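Surface-associated protein CshA (Streptococcus gordonii, PDB 5L2D) is a cell-wall-anchored surface adhesin that binds host fibronectin, seen here in its non-repetitive domain 2. Local coordinates at residues F24-T27 with A28-K31. Numbering follows the deposited sequence.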
ATOM      1  N   PHE A  24       6.069  -9.229  10.858  1.00 70.56           N
ATOM      2  CA  PHE A  24       4.804  -9.864  10.588  1.00 71.18           C
ATOM      3  C   PHE A  24       4.912 -11.350  10.487  1.00 71.06           C
ATOM      4  O   PHE A  24       3.942 -12.032  10.262  1.00 59.28           O
ATOM      5  CB  PHE A  24       4.248  -9.322   9.302  1.00 74.68           C
ATOM      6  CG  PHE A  24       3.747  -7.931   9.419  1.00 80.43           C
ATOM      7  CD1 PHE A  24       2.608  -7.656  10.129  1.00 80.50           C
ATOM      8  CD2 PHE A  24       4.418  -6.900   8.828  1.00 79.32           C
ATOM      9  CE1 PHE A  24       2.146  -6.376  10.238  1.00 74.55           C
ATOM     10  CE2 PHE A  24       3.958  -5.617   8.933  1.00 76.60           C
ATOM     11  CZ  PHE A  24       2.824  -5.357   9.638  1.00 72.29           C
ATOM     12  N   SER A  25       6.121 -11.838  10.656  1.00 82.98           N
ATOM     13  CA  SER A  25       6.396 -13.246  10.573  1.00 87.79           C
ATOM     14  C   SER A  25       6.225 -13.886  11.923  1.00 90.89           C
ATOM     15  O   SER A  25       5.870 -15.041  12.022  1.00 90.25           O
ATOM     16  CB  SER A  25       7.831 -13.393  10.175  1.00 87.92           C
ATOM     17  OG  SER A  25       8.558 -12.359  10.795  1.00 95.53           O
ATOM     18  N   ASP A  26       6.489 -13.116  12.964  1.00 91.98           N
ATOM     19  CA  ASP A  26       6.400 -13.586  14.330  1.00 84.39           C
ATOM     20  C   ASP A  26       4.999 -13.928  14.778  1.00 80.85           C
ATOM     21  O   ASP A  26       4.358 -13.150  15.438  1.00 70.05           O
ATOM     22  CB  ASP A  26       6.985 -12.535  15.257  1.00 88.30           C
ATOM     23  CG  ASP A  26       6.844 -12.900  16.696  1.00 98.95           C
ATOM     24  OD1 ASP A  26       6.556 -14.072  16.981  1.00102.11           O
ATOM     25  OD2 ASP A  26       7.019 -12.017  17.552  1.00 96.96           O
ATOM     26  N   THR A  27       4.544 -15.116  14.428  1.00 77.34           N
ATOM     27  CA  THR A  27       3.218 -15.578  14.777  1.00 80.60           C
ATOM     28  C   THR A  27       2.858 -15.514  16.246  1.00 86.72           C
ATOM     29  O   THR A  27       1.702 -15.648  16.603  1.00 79.72           O
ATOM     30  CB  THR A  27       3.048 -17.027  14.369  1.00 83.89           C
ATOM     31  OG1 THR A  27       4.337 -17.600  14.186  1.00 83.04           O
ATOM     32  CG2 THR A  27       2.312 -17.110  13.097  1.00 91.31           C
ATOM     33  N   ALA A  28       3.842 -15.328  17.106  1.00 85.80           N
ATOM     34  CA  ALA A  28       3.563 -15.256  18.522  1.00 82.40           C
ATOM     35  C   ALA A  28       2.901 -13.942  18.828  1.00 81.29           C
ATOM     36  O   ALA A  28       2.281 -13.779  19.851  1.00 74.80           O
ATOM     37  CB  ALA A  28       4.838 -15.388  19.309  1.00 77.55           C
ATOM     38  N   SER A  29       3.042 -12.994  17.927  1.00 83.61           N
ATOM     39  CA  SER A  29       2.458 -11.698  18.130  1.00 82.85           C
ATOM     40  C   SER A  29       1.194 -11.560  17.336  1.00 74.80           C
ATOM     41  O   SER A  29       0.459 -10.623  17.513  1.00 63.96           O
ATOM     42  CB  SER A  29       3.445 -10.625  17.724  1.00 80.69           C
ATOM     43  OG  SER A  29       4.743 -10.968  18.141  1.00 83.71           O
ATOM     44  N   MET A  30       0.937 -12.509  16.455  1.00 77.22           N
ATOM     45  CA  MET A  30      -0.258 -12.460  15.640  1.00 73.40           C
ATOM     46  C   MET A  30      -1.388 -13.293  16.176  1.00 70.43           C
ATOM     47  O   MET A  30      -1.190 -14.283  16.837  1.00 78.56           O
ATOM     48  CB  MET A  30       0.046 -12.910  14.228  1.00 69.55           C
ATOM     49  CG  MET A  30       1.327 -12.356  13.682  1.00 73.07           C
ATOM     50  SD  MET A  30       1.064 -10.861  12.754  1.00 75.60           S
ATOM     51  CE  MET A  30      -0.524 -11.154  12.052  1.00 75.32           C
ATOM     52  N   LYS A  31      -2.591 -12.870  15.867  1.00 72.26           N
ATOM     53  CA  LYS A  31      -3.792 -13.580  16.285  1.00 70.73           C
ATOM     54  C   LYS A  31      -4.847 -13.434  15.226  1.00 66.42           C
ATOM     55  O   LYS A  31      -4.879 -12.457  14.506  1.00 74.33           O
ATOM     56  CB  LYS A  31      -4.337 -13.032  17.590  1.00 78.50           C
ATOM     57  CG  LYS A  31      -3.470 -13.303  18.802  1.00 92.80           C
ATOM     58  CD  LYS A  31      -4.247 -13.083  20.096  1.00103.14           C
ATOM     59  CE  LYS A  31      -4.923 -14.357  20.587  1.00103.40           C
ATOM     60  NZ  LYS A  31      -3.972 -15.140  21.427  1.00107.37           N
TER
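A tight turn running from Asp26 to Ser29 leads into the short strand 30-31, and Asp26 bonds across it with both its backbone and its side chain. The backbone closes the turn: Ser29 N donates to Asp26 O over 2.8 Å. This bond is nearly straight at the hydrogen (167°). The Asp26 carboxylate folds over the same turn. Its CG is anti to the backbone N (chi1 176°), which swings the two oxygens forward to Ala28 and Ser29. Ala28 N donates to Asp26 OD1 at 3.0 Å, while Ser29 OG donates to Asp26 OD2 at 2.6 Å. Both donors lie well out of the carboxylate plane, the hydroxyl more steeply. With each oxygen bonded to a different residue, rotation of the carboxylate is restricted. Asp26 is also the centre of an inverse gamma turn, closed by a weak bond from Thr27 N to Ser25 O. A second turn overlaps the first, with Met30 N reaching Thr27 O in a weak bond of 3.2 Å.

The Met30 side chain runs back along the loop. Its CG lies 3.6 Å from Asp26 O. The chain then bends at chi2 and chi3. Its SD passes 4.0 Å from Phe24 O and comes to the edge of the Phe24 ring, near the ring plane and 4.4 Å from CD1. Phe24 also packs on Met280 of the second subunit.

Backbone hydrogen bonds between Ser29 and Lys46 and between Lys31 and Val44 pair the end of the loop and strand 30-31 with strand 44-50, antiparallel. Met30 touches Phe45 of that strand. The bonding of OD1 to Ala28 N and of the Asp26 carbonyl to Ser29 N is that of an Asx turn combined with a beta turn, here at the entry to a short antiparallel strand.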